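Local coordinates for protein putative polysaccharide deacetylase (PDB 5JP6) that probably removes acetyl groups from peptidoglycan as a zinc-dependent deacetylase of carbohydrate esterase family 4 in a predatory bacterium, at residues Asn95-Glu100 against Glu111-Gln116; Ala115-His120 against Ile337-Ala342. The protein carries 1 engineered substitution. All blocks are in the same frame, centred on the assembly; numbering follows the deposited sequence.

Interaction 1: Asn95-Glu100 against Glu111-Gln116; sequences NEIRDE and EELLAQ
Ile97 and Leu114 mark the closest approach of the two backbones, their CA atoms 7.7 Å apart. The contact is a small helix-helix interface within the all-helical N-terminal part of the chain, joining the end of the short helix 94-98 to the early turns of the long helix 110-126. The first of these helices runs out at Asp99, whose backbone N makes weak bonds to Asn95 O and Glu96 O, while 111-116 stays helical throughout. No hydrogen bond crosses between the segments; the join is made by side chains alone.

Ile97 supplies two separate methyl groups. Its CG1 sits beside the backbone N (chi1 -64°), which leaves CG2 anti to that N; Ile97 CG2 lies 3.7 Å from Leu114 CD2, the two side chains sliding past each other in opposite directions. The other branch crosses the Leu113 side chain at about a right angle, and Ile97 CD1 lies 3.9 Å from Leu113 CD1. Leu90 of helix 87-90 touches both Ile97 and Leu113, and Leu82 of helix 71-83 also packs on Leu113, placing this end of the contact among several helices.

Arg98 adds the second part of the contact. Extended from CG to NE, it passes obliquely over Leu114, and Arg98 CG lies 3.9 Å from Leu114 CD2. The polar end is held elsewhere: NH2 forms salt bridges with Glu94 and Asp118. The Leu114 side chain leaves its backbone toward helix 94-98 and offers both methyls to Arg98. Leu114 CD1 comes to 3.8 Å from Arg98 NH1, and Leu114 CD2 sits 3.9 Å above the guanidinium plane of Arg98, over its centre.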
loop_
_atom_site.group_PDB
_atom_site.type_symbol
_atom_site.label_atom_id
_atom_site.label_comp_id
_atom_site.label_asym_id
_atom_site.label_seq_id
_atom_site.Cartn_x
_atom_site.Cartn_y
_atom_site.Cartn_z
ATOM N N ASN A 95 0.927 -10.971 -5.055
ATOM C CA ASN A 95 1.385 -10.894 -3.667
ATOM C C ASN A 95 1.138 -12.209 -2.947
ATOM O O ASN A 95 1.962 -12.657 -2.159
ATOM C CB ASN A 95 0.694 -9.768 -2.916
ATOM C CG ASN A 95 1.230 -8.426 -3.283
ATOM O OD1 ASN A 95 1.935 -8.269 -4.281
ATOM N ND2 ASN A 95 0.950 -7.450 -2.438
ATOM N N GLU A 96 0.016 -12.853 -3.261
ATOM C CA GLU A 96 -0.282 -14.136 -2.605
ATOM C C GLU A 96 0.685 -15.219 -3.083
ATOM O O GLU A 96 1.115 -16.059 -2.300
ATOM C CB GLU A 96 -1.732 -14.549 -2.820
ATOM C CG GLU A 96 -2.734 -13.628 -2.160
ATOM C CD GLU A 96 -2.443 -13.382 -0.708
ATOM O OE1 GLU A 96 -2.226 -14.387 0.032
ATOM O OE2 GLU A 96 -2.488 -12.199 -0.306
ATOM N N ILE A 97 1.059 -15.176 -4.371
ATOM C CA ILE A 97 1.978 -16.171 -4.892
ATOM C C ILE A 97 3.387 -16.002 -4.282
ATOM O O ILE A 97 4.092 -16.998 -4.010
ATOM C CB ILE A 97 2.041 -16.113 -6.425
ATOM C CG1 ILE A 97 0.681 -16.476 -7.027
ATOM C CG2 ILE A 97 3.159 -16.971 -6.990
ATOM C CD1 ILE A 97 0.448 -15.925 -8.424
ATOM N N ARG A 98 3.765 -14.749 -4.036
ATOM C CA ARG A 98 5.075 -14.443 -3.430
ATOM C C ARG A 98 5.114 -14.721 -1.915
ATOM O O ARG A 98 6.206 -14.933 -1.355
ATOM C CB ARG A 98 5.484 -12.990 -3.689
ATOM C CG ARG A 98 5.783 -12.695 -5.146
ATOM C CD ARG A 98 6.338 -11.290 -5.339
ATOM N NE ARG A 98 6.512 -10.970 -6.732
ATOM C CZ ARG A 98 7.511 -11.406 -7.502
ATOM N NH1 ARG A 98 8.514 -12.114 -6.973
ATOM N NH2 ARG A 98 7.485 -11.193 -8.795
ATOM N N ASP A 99 3.939 -14.647 -1.262
ATOM C CA ASP A 99 3.843 -14.769 0.184
ATOM C C ASP A 99 4.275 -16.141 0.622
ATOM O O ASP A 99 3.601 -17.114 0.313
ATOM C CB ASP A 99 2.417 -14.484 0.645
ATOM C CG ASP A 99 2.251 -14.500 2.124
ATOM O OD1 ASP A 99 3.148 -14.960 2.891
ATOM O OD2 ASP A 99 1.174 -13.965 2.518
ATOM N N GLU A 100 5.395 -16.220 1.353
ATOM C CA GLU A 100 5.900 -17.533 1.842
ATOM C C GLU A 100 4.866 -18.304 2.677
ATOM O O GLU A 100 4.975 -19.507 2.770
ATOM C CB GLU A 100 7.229 -17.404 2.582
ATOM C CG GLU A 100 8.455 -17.158 1.684
ATOM C CD GLU A 100 8.769 -18.265 0.649
ATOM O OE1 GLU A 100 8.177 -19.384 0.678
ATOM O OE2 GLU A 100 9.635 -17.999 -0.231
ATOM N N GLU A 111 7.272 -20.802 -9.700
ATOM C CA GLU A 111 8.287 -20.254 -10.615
ATOM C C GLU A 111 7.646 -19.857 -11.952
ATOM O O GLU A 111 7.930 -18.786 -12.513
ATOM C CB GLU A 111 9.414 -21.259 -10.809
ATOM C CG GLU A 111 10.575 -20.715 -11.624
ATOM C CD GLU A 111 11.711 -21.715 -11.821
ATOM O OE1 GLU A 111 11.567 -22.890 -11.420
ATOM O OE2 GLU A 111 12.752 -21.311 -12.387
ATOM N N GLU A 112 6.737 -20.689 -12.443
ATOM C CA GLU A 112 6.111 -20.447 -13.730
ATOM C C GLU A 112 5.194 -19.227 -13.655
ATOM O O GLU A 112 5.151 -18.406 -14.564
ATOM C CB GLU A 112 5.302 -21.680 -14.175
ATOM C CG GLU A 112 6.144 -22.892 -14.547
ATOM C CD GLU A 112 6.781 -23.681 -13.363
ATOM O OE1 GLU A 112 6.412 -23.530 -12.151
ATOM O OE2 GLU A 112 7.685 -24.513 -13.670
ATOM N N LEU A 113 4.420 -19.135 -12.573
ATOM C CA LEU A 113 3.527 -17.990 -12.390
ATOM C C LEU A 113 4.316 -16.694 -12.268
ATOM O O LEU A 113 3.968 -15.684 -12.884
ATOM C CB LEU A 113 2.617 -18.176 -11.163
ATOM C CG LEU A 113 1.596 -19.343 -11.298
ATOM C CD1 LEU A 113 0.828 -19.525 -9.975
ATOM C CD2 LEU A 113 0.614 -19.115 -12.447
ATOM N N LEU A 114 5.389 -16.726 -11.489
ATOM C CA LEU A 114 6.139 -15.509 -11.283
ATOM C C LEU A 114 6.877 -15.130 -12.591
ATOM O O LEU A 114 7.051 -13.945 -12.871
ATOM C CB LEU A 114 7.061 -15.569 -10.066
ATOM C CG LEU A 114 6.335 -15.661 -8.714
ATOM C CD1 LEU A 114 7.373 -15.698 -7.594
ATOM C CD2 LEU A 114 5.349 -14.496 -8.543
ATOM N N ALA A 115 7.275 -16.119 -13.417
ATOM C CA ALA A 115 7.881 -15.807 -14.709
ATOM C C ALA A 115 6.845 -15.049 -15.597
ATOM O O ALA A 115 7.194 -14.114 -16.310
ATOM C CB ALA A 115 8.409 -17.082 -15.394
ATOM N N GLN A 116 5.573 -15.468 -15.566
ATOM C CA GLN A 116 4.501 -14.831 -16.365
ATOM C C GLN A 116 4.318 -13.393 -15.900
ATOM O O GLN A 116 4.237 -12.482 -16.712
ATOM C CB GLN A 116 3.150 -15.592 -16.259
ATOM C CG GLN A 116 3.049 -16.857 -17.074
ATOM C CD GLN A 116 3.020 -16.547 -18.551
ATOM O OE1 GLN A 116 3.972 -16.867 -19.277
ATOM N NE2 GLN A 116 1.950 -15.853 -19.010
#

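Interaction 2: Ala115-His120 against Ile337-Ala342; sequences AQVDEH and IQRRTA
His120 and Arg340 meet edge to edge, their planes turned 79° against each other. The imidazole presents a single nitrogen to the end of the guanidinium: Arg340 NH1 and NH2 both donate to His120 NE2, each at 3.1 Å. NE2 lies in the guanidinium plane; seen from the ring, NH1 is close to the imidazole plane and NH2 is tilted from it. Since NE2 accepts both bonds, a neutral ring protonated on ND1 is the likely form. Arg340 also donates through NH1 to Asn313, and a bend at chi3 (-52°) turns its end towards the histidine.

Arg339 offers an edge too, but to a carboxylate. Asp118 OD1 lies in its guanidinium plane, 2.8 Å from Arg339 NH1, in a salt bridge whose N-H...O angle is 159°; NH1 meets the oxygen nearly head-on to the C-O bond, and the two planes are steeply inclined. Fully extended from CG to NE, Arg339 spans the gap between backbones whose nearest CA atoms, Val117 and Arg339, stand 10.4 Å apart. Val117 CG1 approaches Arg339 NH1 obliquely at 3.9 Å. A water completes the link, accepting from Arg339 NH2 and donating to Asp118 O, so side chain and backbone of Asp118 are both engaged.

Further acids share the positive charge: Glu94 also pairs with Arg339 NH1, and Glu343 with its NE. Gln338 takes the N-cap position, putting the two arginines in the first turn of helix 339-354. That helix connects strand 330-335 to strand 358-364 on the parallel sheet, so the contact is a buried, polar junction between the N-terminal helices and a beta-alpha-beta crossover of the NodB-type deacetylase domain of carbohydrate esterase family 4.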
loop_
_atom_site.group_PDB
_atom_site.type_symbol
_atom_site.label_atom_id
_atom_site.label_comp_id
_atom_site.label_asym_id
_atom_site.label_seq_id
_atom_site.Cartn_x
_atom_site.Cartn_y
_atom_site.Cartn_z
ATOM N N ALA A 115 7.275 -16.119 -13.417
ATOM C CA ALA A 115 7.881 -15.807 -14.709
ATOM C C ALA A 115 6.845 -15.049 -15.597
ATOM O O ALA A 115 7.194 -14.114 -16.310
ATOM C CB ALA A 115 8.409 -17.082 -15.394
ATOM N N GLN A 116 5.573 -15.468 -15.566
ATOM C CA GLN A 116 4.501 -14.831 -16.365
ATOM C C GLN A 116 4.318 -13.393 -15.900
ATOM O O GLN A 116 4.237 -12.482 -16.712
ATOM C CB GLN A 116 3.150 -15.592 -16.259
ATOM C CG GLN A 116 3.049 -16.857 -17.074
ATOM C CD GLN A 116 3.020 -16.547 -18.551
ATOM O OE1 GLN A 116 3.972 -16.867 -19.277
ATOM N NE2 GLN A 116 1.950 -15.853 -19.010
ATOM N N VAL A 117 4.275 -13.186 -14.578
ATOM C CA VAL A 117 4.095 -11.844 -14.049
ATOM C C VAL A 117 5.299 -10.954 -14.342
ATOM O O VAL A 117 5.151 -9.793 -14.767
ATOM C CB VAL A 117 3.740 -11.904 -12.530
ATOM C CG1 VAL A 117 3.874 -10.582 -11.891
ATOM C CG2 VAL A 117 2.334 -12.494 -12.380
ATOM N N ASP A 118 6.498 -11.498 -14.153
ATOM C CA ASP A 118 7.689 -10.733 -14.418
ATOM C C ASP A 118 7.818 -10.344 -15.896
ATOM O O ASP A 118 8.236 -9.232 -16.224
ATOM C CB ASP A 118 8.929 -11.472 -13.936
ATOM C CG ASP A 118 9.019 -11.585 -12.421
ATOM O OD1 ASP A 118 8.232 -10.946 -11.685
ATOM O OD2 ASP A 118 9.903 -12.358 -11.944
ATOM N N GLU A 119 7.442 -11.247 -16.789
ATOM C CA GLU A 119 7.461 -10.979 -18.236
ATOM C C GLU A 119 6.435 -9.886 -18.592
ATOM O O GLU A 119 6.705 -8.983 -19.393
ATOM C CB GLU A 119 7.166 -12.263 -19.024
ATOM C CG GLU A 119 7.070 -12.028 -20.506
ATOM C CD GLU A 119 6.860 -13.322 -21.281
ATOM O OE1 GLU A 119 6.191 -14.256 -20.783
ATOM O OE2 GLU A 119 7.358 -13.401 -22.400
ATOM N N HIS A 120 5.285 -9.916 -17.909
ATOM C CA HIS A 120 4.270 -8.867 -18.099
ATOM C C HIS A 120 4.869 -7.503 -17.728
ATOM O O HIS A 120 4.788 -6.549 -18.506
ATOM C CB HIS A 120 3.026 -9.144 -17.260
ATOM C CG HIS A 120 2.130 -7.960 -17.115
ATOM N ND1 HIS A 120 1.219 -7.587 -18.076
ATOM C CD2 HIS A 120 2.027 -7.045 -16.128
ATOM C CE1 HIS A 120 0.584 -6.497 -17.685
ATOM N NE2 HIS A 120 1.053 -6.156 -16.503
ATOM N N ILE A 337 2.351 -1.865 -1.116
ATOM C CA ILE A 337 2.224 -3.311 -1.359
ATOM C C ILE A 337 1.720 -3.653 -2.767
ATOM O O ILE A 337 1.598 -4.831 -3.123
ATOM C CB ILE A 337 1.340 -4.002 -0.285
ATOM C CG1 ILE A 337 -0.090 -3.481 -0.317
ATOM C CG2 ILE A 337 1.941 -3.805 1.101
ATOM C CD1 ILE A 337 -1.073 -4.343 0.406
ATOM N N GLN A 338 1.462 -2.622 -3.581
ATOM C CA GLN A 338 1.001 -2.819 -4.946
ATOM C C GLN A 338 2.236 -2.737 -5.878
ATOM O O GLN A 338 2.840 -1.674 -6.040
ATOM C CB GLN A 338 -0.009 -1.747 -5.345
ATOM C CG GLN A 338 -0.730 -2.052 -6.657
ATOM C CD GLN A 338 -1.699 -3.243 -6.502
ATOM O OE1 GLN A 338 -2.611 -3.277 -5.639
ATOM N NE2 GLN A 338 -1.465 -4.242 -7.279
ATOM N N ARG A 339 2.596 -3.858 -6.494
ATOM C CA ARG A 339 3.794 -3.886 -7.335
ATOM C C ARG A 339 3.766 -2.819 -8.402
ATOM O O ARG A 339 4.770 -2.109 -8.628
ATOM C CB ARG A 339 4.022 -5.256 -7.962
ATOM C CG ARG A 339 5.146 -5.193 -8.960
ATOM C CD ARG A 339 5.675 -6.528 -9.358
ATOM N NE ARG A 339 6.780 -6.343 -10.291
ATOM C CZ ARG A 339 7.349 -7.307 -10.985
ATOM N NH1 ARG A 339 6.975 -8.557 -10.804
ATOM N NH2 ARG A 339 8.344 -7.010 -11.803
ATOM N N ARG A 340 2.621 -2.655 -9.052
ATOM C CA ARG A 340 2.591 -1.756 -10.209
ATOM C C ARG A 340 2.860 -0.314 -9.791
ATOM O O ARG A 340 3.437 0.437 -10.545
ATOM C CB ARG A 340 1.270 -1.868 -10.937
ATOM C CG ARG A 340 1.256 -1.215 -12.299
ATOM C CD ARG A 340 -0.038 -1.571 -13.025
ATOM N NE ARG A 340 -0.341 -2.990 -13.078
ATOM C CZ ARG A 340 -0.008 -3.839 -14.068
ATOM N NH1 ARG A 340 0.739 -3.468 -15.082
ATOM N NH2 ARG A 340 -0.432 -5.077 -14.026
ATOM N N THR A 341 2.473 0.027 -8.567
ATOM C CA THR A 341 2.789 1.349 -8.034
ATOM C C THR A 341 4.289 1.577 -7.920
ATOM O O THR A 341 4.798 2.669 -8.293
ATOM C CB THR A 341 2.055 1.563 -6.713
ATOM O OG1 THR A 341 0.647 1.499 -6.956
ATOM C CG2 THR A 341 2.413 2.901 -6.035
ATOM N N ALA A 342 5.021 0.560 -7.455
ATOM C CA ALA A 342 6.498 0.665 -7.418
ATOM C C ALA A 342 7.035 0.767 -8.870
ATOM O O ALA A 342 7.960 1.562 -9.148
ATOM C CB ALA A 342 7.119 -0.501 -6.658
HETATM O O HOH W 1 9.756 -7.806 -14.175
#

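Overall arrangement
Both interactions use helix 110-126, sharing Ala115 and Gln116: interaction 1 takes its earlier turns and interaction 2 the ones that follow. Their centres lie 10 Å apart on the same side of the chain's centre. Interaction 1 is local, its segments separated by ten residues, whereas interaction 2 reaches across 216 residues to the start of helix 339-354. The two also touch directly, through a probable hydrogen bond from Asn95 ND2 to Ile337 O (2.8 Å) and at Asp118, which takes part in both. Apolar packing among the N-terminal helices thus adjoins a polar seam joining them to the NodB homology region; the touching side chains lie away from the zinc site, although Ile337 packs against the zinc ligand Asp177.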